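Local atomic coordinates of ribulose bisphosphate carboxylase (Pyrococcus horikoshii, PDB entry 2D69), a protein that probably catalyses the magnesium-dependent carboxylation of ribulose 1,5-bisphosphate to two molecules of 3-phosphoglycerate, as part of archaeal AMP degradation. Residues Leu177-Ile182 against Asp211-Glu216; Phe191-Phe196 against Glu235-Met240; Gly373-His378 against Ala384-Leu389. All blocks are in the same frame, centred on the assembly; numbering follows the deposited sequence.

In the fold
All three contacts belong to the alpha/beta-barrel catalytic domain. Interactions 1 and 3 are neighbours, their centres about 15 Å apart, and they touch directly: Ile182 CG1 lies 3.4 Å from Ala386 CB and Leu177 CD2 lies 3.6 Å from Val375 CG1. Interaction 2 stands apart, its centre about 23 Å from that of interaction 1 and about 27 Å from that of interaction 3. Interaction 3 reaches the predicted substrate site, where Gly373 binds a sulfate. In interaction 2, the side chain of Thr192 lies about 8 Å from that of Glu189, a predicted magnesium ligand, and other subunits complete the surroundings; interaction 1 packs outer helices of the barrel.

Interaction 1 of 3, residues Leu177-Ile182 against Asp211-Glu216; sequences LWSGGI and DRVEAE
Val213 points its two methyl groups at Trp178 and Ser179, joining helix 167-179 to helix 199-217, two helices of the alpha/beta barrel. The contact is small and mostly apolar, with the backbones closest at Ser179 and Val213, whose CA atoms are 6.0 Å apart. The valine has CG1 anti to its own backbone nitrogen (chi1 180°), which places the two branches side by side against the end of the other helix. Branch CG1 rests 3.8 Å from Trp178 CB and 3.7 Å from Ser179 N, while CG2 approaches Ser179 OG at 3.8 Å and meets the indole obliquely. The tryptophan therefore offers chiefly the base of its side chain; its NE1 is satisfied by the carbonyl of Glu222, on strand 222-224. Carbonyl O of Ile182 lies at the indole edge, in the ring plane. Beyond Gly180, Gly181, with positive phi (132°), forms a Schellman motif, and Ile182 N bonds back to Leu177 O. Ser179 OG is bonded to Tyr175 O, one turn earlier, and also receives a hydrogen from a water. That water donates again to Glu216 OE1, so it ties the two helices together beside the apolar patch. Glu216 OE1 is also bonded to Tyr175 OH. The other carboxylate oxygen, Glu216 OE2, takes Arg212 NE in a 2.8 Å salt bridge within helix 199-217, the donor standing 37° out of the carboxylate plane.

Interaction 2 of 3, residues Phe191-Phe196 against Glu235-Met240; sequences FTSFPF and EKRAEM
Thr192 and Ser193 receive the end of Arg237, where the loop that follows barrel strand 184-186 meets helix 231-244 of the alpha/beta barrel. No hydrogen bond crosses between the two segments; the contact is made of aliphatic carbons against a guanidinium group, within a subunit interface. At the first residue, Phe191, the ring stacks with that of Tyr170. At Thr192 the CB atom lies obliquely to the guanidinium, 4.2 Å from Arg237 NH2. Ser193 comes closer and lays its CB over one face of the guanidinium, 3.5 Å from Arg237 NH1 and 3.8 Å from both Arg237 CZ and Arg237 NH2. With OG anti to the backbone nitrogen (chi1 -162°), the hydroxyl is used elsewhere, in a bond with Phe199 N at the start of helix 199-217; Ser193 OG stays 3.9 Å from Arg237 NH1. Phe194 packs on Leu92 of a second subunit and sets its CB over one face of the Phe196 ring, 3.7 Å above the plane, while Pro195 and Phe196 both touch Tyr127 of a third subunit. From the helix, Arg237 reaches the loop through a chain extended from CG to NE. The backbones themselves stay well separated, with Thr192 CA and Arg237 CA 10.1 Å apart, and the long arginine side chain makes the approach. One carboxylate then joins both sides of the contact and probably helps fix the arginine's position: Thr192 OG1 is hydrogen-bonded to OE1, and Arg237 NH1 is salt-bridged to OE2, of Glu94 of the second subunit.

Interaction 3 of 3, residues Gly373-His378 against Ala384-Leu389; sequences GGVMGH and AGAKAL. With SO4 (sulfate ion), chain E.
The imidazole of His378 has Ala384 CB over one face, a CH-pi contact 4.0 Å from the ring centroid and 24° off its normal. Gly385 CA and Ala388 CB approach the same ring obliquely. This is a turn between helices 372-376 and 382-398, after the last strand of the alpha/beta barrel. With CG anti to the backbone nitrogen (chi1 -169°), the ring is carried over the first turn of the second helix; its nitrogens are bonded beyond the two segments, ND1 to Asp380 N and NE2 to Glu411 O. Gly385 is the point of tightest approach: its CA lies 3.5 Å from His378 CB and 3.8 Å from Val375 O, and the backbones come to 4.2 Å between Val375 CA and Gly385 CA. Val375 packs beside the same turn of helix 382-398. Its CG1 sits 3.8 Å from Ala386 N, whereas its CG2 touches Leu389 CD2 at 4.0 Å, the two side chains crossing at about a right angle. The valine also packs on Leu177 of helix 167-179 and Thr157 of strand 154-157, joining helix 372-376 to the barrel. A water bridges the helices, donating to Gly385 O and, weakly, to Gly374 O. At the start of the segment, Gly373 belongs to the predicted substrate site and holds a sulfate, probably from the crystallisation liquor, which Gly350 N and Gln370 NE2 also bind; the sulfate may mimic a substrate phosphate. Gly373 N donates to sulfate O1 at 3.0 Å, with a weak second bond to O4.

Interaction 1 of 3, residues Leu177-Ile182 against Asp211-Glu216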
ATOM      1  N   LEU A 177      14.051 -26.615 -32.044  1.00 13.84           N
ATOM      2  CA  LEU A 177      15.404 -26.534 -31.487  1.00 14.20           C
ATOM      3  C   LEU A 177      15.539 -27.286 -30.200  1.00 14.42           C
ATOM      4  O   LEU A 177      16.467 -28.101 -30.036  1.00 14.34           O
ATOM      5  CB  LEU A 177      15.789 -25.086 -31.260  1.00 13.54           C
ATOM      6  CG  LEU A 177      15.955 -24.279 -32.539  1.00 15.82           C
ATOM      7  CD1 LEU A 177      15.997 -22.816 -32.254  1.00 17.54           C
ATOM      8  CD2 LEU A 177      17.222 -24.659 -33.212  1.00 18.44           C
ATOM      9  N   TRP A 178      14.593 -27.028 -29.301  1.00 14.30           N
ATOM     10  CA  TRP A 178      14.493 -27.729 -28.016  1.00 13.93           C
ATOM     11  C   TRP A 178      14.265 -29.233 -28.217  1.00 14.35           C
ATOM     12  O   TRP A 178      14.992 -30.036 -27.640  1.00 14.82           O
ATOM     13  CB  TRP A 178      13.349 -27.134 -27.153  1.00 13.76           C
ATOM     14  CG  TRP A 178      13.653 -25.857 -26.382  1.00 14.56           C
ATOM     15  CD1 TRP A 178      14.835 -25.491 -25.838  1.00 14.12           C
ATOM     16  CD2 TRP A 178      12.734 -24.806 -26.074  1.00 15.52           C
ATOM     17  NE1 TRP A 178      14.702 -24.305 -25.162  1.00 14.72           N
ATOM     18  CE2 TRP A 178      13.416 -23.869 -25.280  1.00 13.20           C
ATOM     19  CE3 TRP A 178      11.370 -24.602 -26.318  1.00 12.09           C
ATOM     20  CZ2 TRP A 178      12.814 -22.726 -24.807  1.00 13.10           C
ATOM     21  CZ3 TRP A 178      10.797 -23.485 -25.883  1.00 10.28           C
ATOM     22  CH2 TRP A 178      11.513 -22.536 -25.131  1.00 11.31           C
ATOM     23  N   SER A 179      13.272 -29.618 -29.025  1.00 14.97           N
ATOM     24  CA  SER A 179      12.976 -31.035 -29.296  1.00 15.69           C
ATOM     25  C   SER A 179      14.157 -31.841 -29.876  1.00 15.54           C
ATOM     26  O   SER A 179      14.302 -33.033 -29.612  1.00 14.75           O
ATOM     27  CB  SER A 179      11.746 -31.199 -30.226  1.00 16.06           C
ATOM     28  OG  SER A 179      10.582 -30.641 -29.652  1.00 15.26           O
ATOM     29  N   GLY A 180      14.991 -31.194 -30.662  1.00 15.36           N
ATOM     30  CA  GLY A 180      16.125 -31.866 -31.255  1.00 15.83           C
ATOM     31  C   GLY A 180      17.312 -31.989 -30.324  1.00 16.09           C
ATOM     32  O   GLY A 180      18.274 -32.682 -30.650  1.00 15.58           O
ATOM     33  N   GLY A 181      17.288 -31.240 -29.221  1.00 16.46           N
ATOM     34  CA  GLY A 181      18.237 -31.425 -28.136  1.00 15.01           C
ATOM     35  C   GLY A 181      18.923 -30.168 -27.607  1.00 13.97           C
ATOM     36  O   GLY A 181      19.749 -30.273 -26.690  1.00 12.40           O
ATOM     37  N   ILE A 182      18.605 -28.986 -28.147  1.00 13.51           N
ATOM     38  CA  ILE A 182      19.228 -27.771 -27.645  1.00 14.11           C
ATOM     39  C   ILE A 182      18.747 -27.516 -26.210  1.00 13.75           C
ATOM     40  O   ILE A 182      17.556 -27.727 -25.872  1.00 14.03           O
ATOM     41  CB  ILE A 182      18.937 -26.518 -28.552  1.00 14.65           C
ATOM     42  CG1 ILE A 182      19.624 -26.668 -29.874  1.00 17.73           C
ATOM     43  CG2 ILE A 182      19.520 -25.245 -27.955  1.00 17.79           C
ATOM     44  CD1 ILE A 182      21.172 -26.749 -29.765  1.00 19.12           C
ATOM     45  N   ASP A 211       7.540 -26.081 -21.626  1.00 14.95           N
ATOM     46  CA  ASP A 211       7.062 -27.131 -20.746  1.00 16.11           C
ATOM     47  C   ASP A 211       6.600 -28.363 -21.518  1.00 16.18           C
ATOM     48  O   ASP A 211       6.792 -29.507 -21.083  1.00 16.07           O
ATOM     49  CB  ASP A 211       5.943 -26.628 -19.812  1.00 16.79           C
ATOM     50  CG  ASP A 211       6.474 -25.639 -18.790  1.00 17.15           C
ATOM     51  OD1 ASP A 211       5.660 -24.896 -18.230  1.00 18.03           O
ATOM     52  OD2 ASP A 211       7.685 -25.533 -18.490  1.00 21.22           O
ATOM     53  N   ARG A 212       6.012 -28.158 -22.678  1.00 16.91           N
ATOM     54  CA  ARG A 212       5.606 -29.316 -23.499  1.00 17.41           C
ATOM     55  C   ARG A 212       6.826 -30.150 -23.913  1.00 16.69           C
ATOM     56  O   ARG A 212       6.784 -31.392 -23.878  1.00 15.86           O
ATOM     57  CB  ARG A 212       4.826 -28.841 -24.723  1.00 18.21           C
ATOM     58  CG  ARG A 212       4.325 -29.943 -25.641  1.00 21.42           C
ATOM     59  CD  ARG A 212       3.915 -29.417 -27.009  1.00 26.67           C
ATOM     60  NE  ARG A 212       3.745 -30.510 -27.972  1.00 30.10           N
ATOM     61  CZ  ARG A 212       3.636 -30.340 -29.286  1.00 31.01           C
ATOM     62  NH1 ARG A 212       3.642 -29.118 -29.815  1.00 30.73           N
ATOM     63  NH2 ARG A 212       3.487 -31.399 -30.077  1.00 30.50           N
ATOM     64  N   VAL A 213       7.910 -29.480 -24.301  1.00 16.34           N
ATOM     65  CA  VAL A 213       9.126 -30.182 -24.758  1.00 17.20           C
ATOM     66  C   VAL A 213       9.786 -30.960 -23.620  1.00 17.17           C
ATOM     67  O   VAL A 213      10.228 -32.112 -23.830  1.00 18.33           O
ATOM     68  CB  VAL A 213      10.142 -29.282 -25.393  1.00 17.05           C
ATOM     69  CG1 VAL A 213      11.380 -30.094 -25.832  1.00 17.49           C
ATOM     70  CG2 VAL A 213       9.548 -28.612 -26.629  1.00 17.89           C
ATOM     71  N   GLU A 214       9.768 -30.368 -22.424  1.00 16.79           N
ATOM     72  CA  GLU A 214      10.205 -31.021 -21.218  1.00 16.51           C
ATOM     73  C   GLU A 214       9.402 -32.281 -21.006  1.00 17.38           C
ATOM     74  O   GLU A 214       9.995 -33.300 -20.705  1.00 16.69           O
ATOM     75  CB  GLU A 214      10.112 -30.107 -19.991  1.00 16.81           C
ATOM     76  CG  GLU A 214      11.225 -29.076 -19.969  1.00 16.43           C
ATOM     77  CD  GLU A 214      11.247 -28.221 -18.721  1.00 17.72           C
ATOM     78  OE1 GLU A 214      10.278 -28.215 -17.972  1.00 17.90           O
ATOM     79  OE2 GLU A 214      12.240 -27.530 -18.501  1.00 16.16           O
ATOM     80  N   ALA A 215       8.076 -32.213 -21.094  1.00 17.80           N
ATOM     81  CA  ALA A 215       7.256 -33.412 -20.882  1.00 18.74           C
ATOM     82  C   ALA A 215       7.559 -34.513 -21.906  1.00 18.43           C
ATOM     83  O   ALA A 215       7.610 -35.685 -21.556  1.00 21.50           O
ATOM     84  CB  ALA A 215       5.756 -33.051 -20.876  1.00 19.55           C
ATOM     85  N   GLU A 216       7.795 -34.132 -23.149  1.00 17.90           N
ATOM     86  CA  GLU A 216       8.015 -35.049 -24.255  1.00 17.30           C
ATOM     87  C   GLU A 216       9.410 -35.674 -24.267  1.00 17.79           C
ATOM     88  O   GLU A 216       9.562 -36.849 -24.670  1.00 16.17           O
ATOM     89  CB  GLU A 216       7.728 -34.346 -25.599  1.00 17.30           C
ATOM     90  CG  GLU A 216       6.234 -34.108 -25.869  1.00 18.14           C
ATOM     91  CD  GLU A 216       5.930 -33.187 -27.053  1.00 20.79           C
ATOM     92  OE1 GLU A 216       6.880 -32.598 -27.650  1.00 20.54           O
ATOM     93  OE2 GLU A 216       4.716 -33.037 -27.387  1.00 16.90           O
TER
HETATM   94  O   HOH W   1       9.672 -32.416 -27.961  1.00 37.59           O

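Interaction 2 of 3, residues Phe191-Phe196 against Glu235-Met240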
ATOM      1  N   PHE A 191      16.654  -8.306 -30.192  1.00 15.65           N
ATOM      2  CA  PHE A 191      15.277  -8.784 -30.206  1.00 14.53           C
ATOM      3  C   PHE A 191      14.639  -8.654 -28.834  1.00 14.38           C
ATOM      4  O   PHE A 191      14.843  -9.492 -27.971  1.00 14.52           O
ATOM      5  CB  PHE A 191      15.296 -10.228 -30.659  1.00 14.90           C
ATOM      6  CG  PHE A 191      13.946 -10.837 -30.869  1.00 16.11           C
ATOM      7  CD1 PHE A 191      13.432 -11.737 -29.948  1.00 19.55           C
ATOM      8  CD2 PHE A 191      13.260 -10.613 -32.036  1.00 18.25           C
ATOM      9  CE1 PHE A 191      12.195 -12.363 -30.179  1.00 20.89           C
ATOM     10  CE2 PHE A 191      12.013 -11.223 -32.277  1.00 20.04           C
ATOM     11  CZ  PHE A 191      11.481 -12.088 -31.338  1.00 19.54           C
ATOM     12  N   THR A 192      13.880  -7.573 -28.617  1.00 14.44           N
ATOM     13  CA  THR A 192      13.284  -7.297 -27.298  1.00 13.76           C
ATOM     14  C   THR A 192      11.774  -7.470 -27.313  1.00 13.52           C
ATOM     15  O   THR A 192      11.237  -8.519 -26.914  1.00 14.77           O
ATOM     16  CB  THR A 192      13.683  -5.911 -26.843  1.00 12.57           C
ATOM     17  OG1 THR A 192      13.447  -4.929 -27.878  1.00 12.31           O
ATOM     18  CG2 THR A 192      15.192  -5.868 -26.560  1.00 13.04           C
ATOM     19  N   SER A 193      11.108  -6.459 -27.845  1.00 13.41           N
ATOM     20  CA  SER A 193       9.672  -6.393 -27.871  1.00 13.55           C
ATOM     21  C   SER A 193       9.259  -5.552 -29.045  1.00 13.35           C
ATOM     22  O   SER A 193       9.750  -4.457 -29.180  1.00 12.32           O
ATOM     23  CB  SER A 193       9.056  -5.803 -26.593  1.00 13.58           C
ATOM     24  OG  SER A 193       7.689  -6.177 -26.575  1.00 12.93           O
ATOM     25  N   PHE A 194       8.379  -6.112 -29.896  1.00 12.03           N
ATOM     26  CA  PHE A 194       7.859  -5.438 -31.069  1.00 12.83           C
ATOM     27  C   PHE A 194       6.342  -5.607 -31.176  1.00 13.85           C
ATOM     28  O   PHE A 194       5.759  -6.586 -30.561  1.00 13.11           O
ATOM     29  CB  PHE A 194       8.579  -5.998 -32.309  1.00 13.21           C
ATOM     30  CG  PHE A 194      10.086  -6.044 -32.167  1.00 14.56           C
ATOM     31  CD1 PHE A 194      10.726  -7.217 -31.799  1.00 20.74           C
ATOM     32  CD2 PHE A 194      10.844  -4.918 -32.381  1.00 17.19           C
ATOM     33  CE1 PHE A 194      12.118  -7.239 -31.650  1.00 21.92           C
ATOM     34  CE2 PHE A 194      12.210  -4.933 -32.205  1.00 21.86           C
ATOM     35  CZ  PHE A 194      12.846  -6.106 -31.841  1.00 21.91           C
ATOM     36  N   PRO A 195       5.694  -4.808 -32.030  1.00 13.96           N
ATOM     37  CA  PRO A 195       4.243  -4.957 -32.264  1.00 14.30           C
ATOM     38  C   PRO A 195       3.838  -6.357 -32.653  1.00 15.14           C
ATOM     39  O   PRO A 195       2.804  -6.875 -32.124  1.00 15.99           O
ATOM     40  CB  PRO A 195       3.958  -3.997 -33.433  1.00 15.00           C
ATOM     41  CG  PRO A 195       5.071  -3.022 -33.433  1.00 13.77           C
ATOM     42  CD  PRO A 195       6.263  -3.728 -32.875  1.00 14.68           C
ATOM     43  N   PHE A 196       4.686  -6.991 -33.473  1.00 13.77           N
ATOM     44  CA  PHE A 196       4.428  -8.343 -34.004  1.00 13.30           C
ATOM     45  C   PHE A 196       4.974  -9.427 -33.056  1.00 13.77           C
ATOM     46  O   PHE A 196       4.743 -10.598 -33.256  1.00 11.92           O
ATOM     47  CB  PHE A 196       5.007  -8.517 -35.438  1.00 11.66           C
ATOM     48  CG  PHE A 196       6.427  -8.090 -35.568  1.00 12.97           C
ATOM     49  CD1 PHE A 196       7.455  -8.951 -35.236  1.00 13.02           C
ATOM     50  CD2 PHE A 196       6.733  -6.797 -35.987  1.00 11.54           C
ATOM     51  CE1 PHE A 196       8.793  -8.525 -35.311  1.00 13.52           C
ATOM     52  CE2 PHE A 196       8.048  -6.361 -36.081  1.00 15.18           C
ATOM     53  CZ  PHE A 196       9.086  -7.213 -35.742  1.00 17.16           C
ATOM     54  N   GLU A 235      12.913  -4.750 -15.255  1.00 13.05           N
ATOM     55  CA  GLU A 235      12.388  -5.308 -14.024  1.00 12.85           C
ATOM     56  C   GLU A 235      11.046  -5.951 -14.210  1.00 13.11           C
ATOM     57  O   GLU A 235      10.861  -7.090 -13.738  1.00 13.10           O
ATOM     58  CB  GLU A 235      12.307  -4.265 -12.898  1.00 13.56           C
ATOM     59  CG  GLU A 235      11.564  -4.711 -11.654  1.00 12.86           C
ATOM     60  CD  GLU A 235      11.834  -3.830 -10.430  1.00 17.93           C
ATOM     61  OE1 GLU A 235      12.240  -2.659 -10.569  1.00 17.01           O
ATOM     62  OE2 GLU A 235      11.698  -4.318  -9.300  1.00 16.56           O
ATOM     63  N   LYS A 236      10.114  -5.269 -14.855  1.00 11.85           N
ATOM     64  CA  LYS A 236       8.772  -5.845 -15.116  1.00 15.28           C
ATOM     65  C   LYS A 236       8.885  -7.128 -15.963  1.00 13.53           C
ATOM     66  O   LYS A 236       8.179  -8.097 -15.754  1.00 12.97           O
ATOM     67  CB  LYS A 236       7.858  -4.808 -15.780  1.00 16.84           C
ATOM     68  CG  LYS A 236       7.344  -3.663 -14.823  1.00 24.31           C
ATOM     69  CD  LYS A 236       6.742  -2.444 -15.602  1.00 33.01           C
ATOM     70  CE  LYS A 236       6.394  -1.185 -14.696  1.00 37.17           C
ATOM     71  NZ  LYS A 236       6.603   0.180 -15.409  1.00 40.13           N
ATOM     72  N   ARG A 237       9.824  -7.143 -16.910  1.00 12.96           N
ATOM     73  CA  ARG A 237       9.948  -8.291 -17.815  1.00 13.07           C
ATOM     74  C   ARG A 237      10.553  -9.501 -17.055  1.00 12.93           C
ATOM     75  O   ARG A 237      10.089 -10.636 -17.198  1.00 12.81           O
ATOM     76  CB  ARG A 237      10.749  -7.903 -19.055  1.00 12.60           C
ATOM     77  CG  ARG A 237       9.936  -7.074 -20.054  1.00 11.54           C
ATOM     78  CD  ARG A 237      10.719  -6.563 -21.304  1.00 12.54           C
ATOM     79  NE  ARG A 237       9.804  -5.705 -22.024  1.00 12.32           N
ATOM     80  CZ  ARG A 237      10.066  -4.918 -23.069  1.00 15.23           C
ATOM     81  NH1 ARG A 237       9.087  -4.142 -23.521  1.00 14.34           N
ATOM     82  NH2 ARG A 237      11.264  -4.848 -23.608  1.00 14.24           N
ATOM     83  N   ALA A 238      11.534  -9.232 -16.188  1.00 13.26           N
ATOM     84  CA  ALA A 238      12.084 -10.271 -15.280  1.00 14.39           C
ATOM     85  C   ALA A 238      10.990 -10.858 -14.429  1.00 14.31           C
ATOM     86  O   ALA A 238      10.857 -12.100 -14.325  1.00 15.08           O
ATOM     87  CB  ALA A 238      13.254  -9.712 -14.428  1.00 14.06           C
ATOM     88  N   GLU A 239      10.104 -10.012 -13.899  1.00 14.20           N
ATOM     89  CA  GLU A 239       8.989 -10.555 -13.083  1.00 15.13           C
ATOM     90  C   GLU A 239       8.061 -11.439 -13.901  1.00 13.84           C
ATOM     91  O   GLU A 239       7.566 -12.529 -13.441  1.00 13.14           O
ATOM     92  CB  GLU A 239       8.172  -9.386 -12.448  1.00 15.94           C
ATOM     93  CG  GLU A 239       8.937  -8.584 -11.396  1.00 20.79           C
ATOM     94  CD  GLU A 239       8.190  -7.342 -10.877  1.00 23.86           C
ATOM     95  OE1 GLU A 239       7.290  -6.837 -11.566  1.00 27.48           O
ATOM     96  OE2 GLU A 239       8.507  -6.859  -9.782  1.00 31.40           O
ATOM     97  N   MET A 240       7.806 -11.047 -15.135  1.00 12.47           N
ATOM     98  CA  MET A 240       6.975 -11.884 -16.033  1.00 14.13           C
ATOM     99  C   MET A 240       7.605 -13.242 -16.348  1.00 13.34           C
ATOM    100  O   MET A 240       6.923 -14.273 -16.352  1.00 14.15           O
ATOM    101  CB  MET A 240       6.632 -11.180 -17.331  1.00 13.43           C
ATOM    102  CG  MET A 240       5.753  -9.933 -17.200  1.00 17.43           C
ATOM    103  SD  MET A 240       5.985  -9.075 -18.815  1.00 19.84           S
ATOM    104  CE  MET A 240       5.332  -7.380 -18.454  1.00 19.56           C
TER

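Interaction 3 of 3, residues Gly373-His378 against Ala384-Leu389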
ATOM      1  N   GLY A 373      24.145 -20.625 -36.576  1.00 25.92           N
ATOM      2  CA  GLY A 373      24.152 -20.937 -37.985  1.00 25.63           C
ATOM      3  C   GLY A 373      24.311 -22.417 -38.225  1.00 25.46           C
ATOM      4  O   GLY A 373      23.642 -22.952 -39.087  1.00 25.53           O
ATOM      5  N   GLY A 374      25.201 -23.066 -37.465  1.00 25.09           N
ATOM      6  CA  GLY A 374      25.484 -24.492 -37.604  1.00 24.55           C
ATOM      7  C   GLY A 374      24.236 -25.348 -37.365  1.00 24.32           C
ATOM      8  O   GLY A 374      23.986 -26.337 -38.052  1.00 25.69           O
ATOM      9  N   VAL A 375      23.411 -24.929 -36.431  1.00 22.49           N
ATOM     10  CA  VAL A 375      22.183 -25.640 -36.132  1.00 21.83           C
ATOM     11  C   VAL A 375      21.073 -25.290 -37.123  1.00 20.96           C
ATOM     12  O   VAL A 375      20.462 -26.167 -37.718  1.00 20.06           O
ATOM     13  CB  VAL A 375      21.756 -25.370 -34.650  1.00 21.18           C
ATOM     14  CG1 VAL A 375      20.370 -25.860 -34.379  1.00 21.34           C
ATOM     15  CG2 VAL A 375      22.744 -26.051 -33.716  1.00 20.41           C
ATOM     16  N   MET A 376      20.826 -24.005 -37.308  1.00 21.19           N
ATOM     17  CA  MET A 376      19.776 -23.513 -38.226  1.00 21.55           C
ATOM     18  C   MET A 376      20.055 -23.922 -39.678  1.00 20.93           C
ATOM     19  O   MET A 376      19.133 -24.070 -40.465  1.00 22.33           O
ATOM     20  CB  MET A 376      19.648 -21.983 -38.120  1.00 21.81           C
ATOM     21  CG  MET A 376      19.038 -21.498 -36.795  1.00 24.09           C
ATOM     22  SD  MET A 376      17.290 -21.986 -36.441  1.00 26.04           S
ATOM     23  CE  MET A 376      16.450 -21.549 -37.928  1.00 27.36           C
ATOM     24  N   GLY A 377      21.324 -24.166 -40.001  1.00 19.96           N
ATOM     25  CA  GLY A 377      21.745 -24.485 -41.350  1.00 19.00           C
ATOM     26  C   GLY A 377      21.805 -25.943 -41.737  1.00 18.11           C
ATOM     27  O   GLY A 377      22.142 -26.280 -42.881  1.00 16.35           O
ATOM     28  N   HIS A 378      21.495 -26.838 -40.798  1.00 17.25           N
ATOM     29  CA  HIS A 378      21.657 -28.259 -41.069  1.00 16.67           C
ATOM     30  C   HIS A 378      20.779 -28.561 -42.269  1.00 17.09           C
ATOM     31  O   HIS A 378      19.662 -28.064 -42.346  1.00 16.15           O
ATOM     32  CB  HIS A 378      21.210 -29.067 -39.873  1.00 15.99           C
ATOM     33  CG  HIS A 378      21.589 -30.499 -39.957  1.00 14.52           C
ATOM     34  ND1 HIS A 378      20.932 -31.382 -40.778  1.00 14.41           N
ATOM     35  CD2 HIS A 378      22.570 -31.201 -39.355  1.00 11.56           C
ATOM     36  CE1 HIS A 378      21.474 -32.579 -40.666  1.00 14.79           C
ATOM     37  NE2 HIS A 378      22.447 -32.509 -39.781  1.00 15.43           N
ATOM     38  N   ALA A 384      17.211 -31.425 -36.653  1.00 12.59           N
ATOM     39  CA  ALA A 384      18.315 -32.302 -36.963  1.00 12.60           C
ATOM     40  C   ALA A 384      19.638 -31.676 -36.637  1.00 11.98           C
ATOM     41  O   ALA A 384      20.550 -32.359 -36.185  1.00 11.47           O
ATOM     42  CB  ALA A 384      18.296 -32.726 -38.449  1.00 12.45           C
ATOM     43  N   GLY A 385      19.761 -30.371 -36.830  1.00 12.10           N
ATOM     44  CA  GLY A 385      20.998 -29.692 -36.470  1.00 11.97           C
ATOM     45  C   GLY A 385      21.296 -29.748 -34.992  1.00 12.34           C
ATOM     46  O   GLY A 385      22.446 -29.803 -34.557  1.00 12.11           O
ATOM     47  N   ALA A 386      20.251 -29.625 -34.193  1.00 12.36           N
ATOM     48  CA  ALA A 386      20.434 -29.617 -32.760  1.00 13.16           C
ATOM     49  C   ALA A 386      20.922 -30.988 -32.331  1.00 14.15           C
ATOM     50  O   ALA A 386      21.803 -31.070 -31.483  1.00 12.51           O
ATOM     51  CB  ALA A 386      19.149 -29.269 -32.054  1.00 13.61           C
ATOM     52  N   LYS A 387      20.355 -32.049 -32.940  1.00 13.89           N
ATOM     53  CA  LYS A 387      20.743 -33.391 -32.575  1.00 15.02           C
ATOM     54  C   LYS A 387      22.202 -33.588 -32.934  1.00 15.33           C
ATOM     55  O   LYS A 387      22.937 -34.198 -32.172  1.00 15.98           O
ATOM     56  CB  LYS A 387      19.894 -34.468 -33.246  1.00 15.63           C
ATOM     57  CG  LYS A 387      20.094 -35.871 -32.582  1.00 17.52           C
ATOM     58  CD  LYS A 387      19.346 -37.008 -33.298  1.00 21.92           C
ATOM     59  CE  LYS A 387      20.053 -38.387 -33.071  1.00 22.86           C
ATOM     60  NZ  LYS A 387      19.885 -39.364 -34.197  1.00 25.20           N
ATOM     61  N   ALA A 388      22.618 -33.025 -34.064  1.00 14.39           N
ATOM     62  CA  ALA A 388      23.985 -33.213 -34.545  1.00 14.83           C
ATOM     63  C   ALA A 388      24.964 -32.572 -33.566  1.00 14.46           C
ATOM     64  O   ALA A 388      26.023 -33.115 -33.269  1.00 14.72           O
ATOM     65  CB  ALA A 388      24.157 -32.614 -35.923  1.00 14.09           C
ATOM     66  N   LEU A 389      24.594 -31.414 -33.061  1.00 14.12           N
ATOM     67  CA  LEU A 389      25.427 -30.707 -32.100  1.00 14.10           C
ATOM     68  C   LEU A 389      25.544 -31.525 -30.797  1.00 13.78           C
ATOM     69  O   LEU A 389      26.647 -31.736 -30.275  1.00 13.52           O
ATOM     70  CB  LEU A 389      24.844 -29.338 -31.826  1.00 13.46           C
ATOM     71  CG  LEU A 389      25.720 -28.414 -30.955  1.00 14.75           C
ATOM     72  CD1 LEU A 389      27.010 -27.991 -31.672  1.00 16.09           C
ATOM     73  CD2 LEU A 389      24.899 -27.207 -30.494  1.00 15.77           C
TER
HETATM   74  S   SO4 E1001      26.563 -18.006 -35.250  1.00 50.97           S
HETATM   75  O1  SO4 E1001      25.879 -18.138 -36.527  1.00 55.49           O
HETATM   76  O2  SO4 E1001      27.950 -17.662 -35.451  1.00 53.66           O
HETATM   77  O3  SO4 E1001      25.915 -16.918 -34.543  1.00 57.41           O
HETATM   78  O4  SO4 E1001      26.415 -19.226 -34.477  1.00 54.54           O
HETATM   79  O   HOH W   2      24.389 -28.504 -35.880  1.00 39.08           O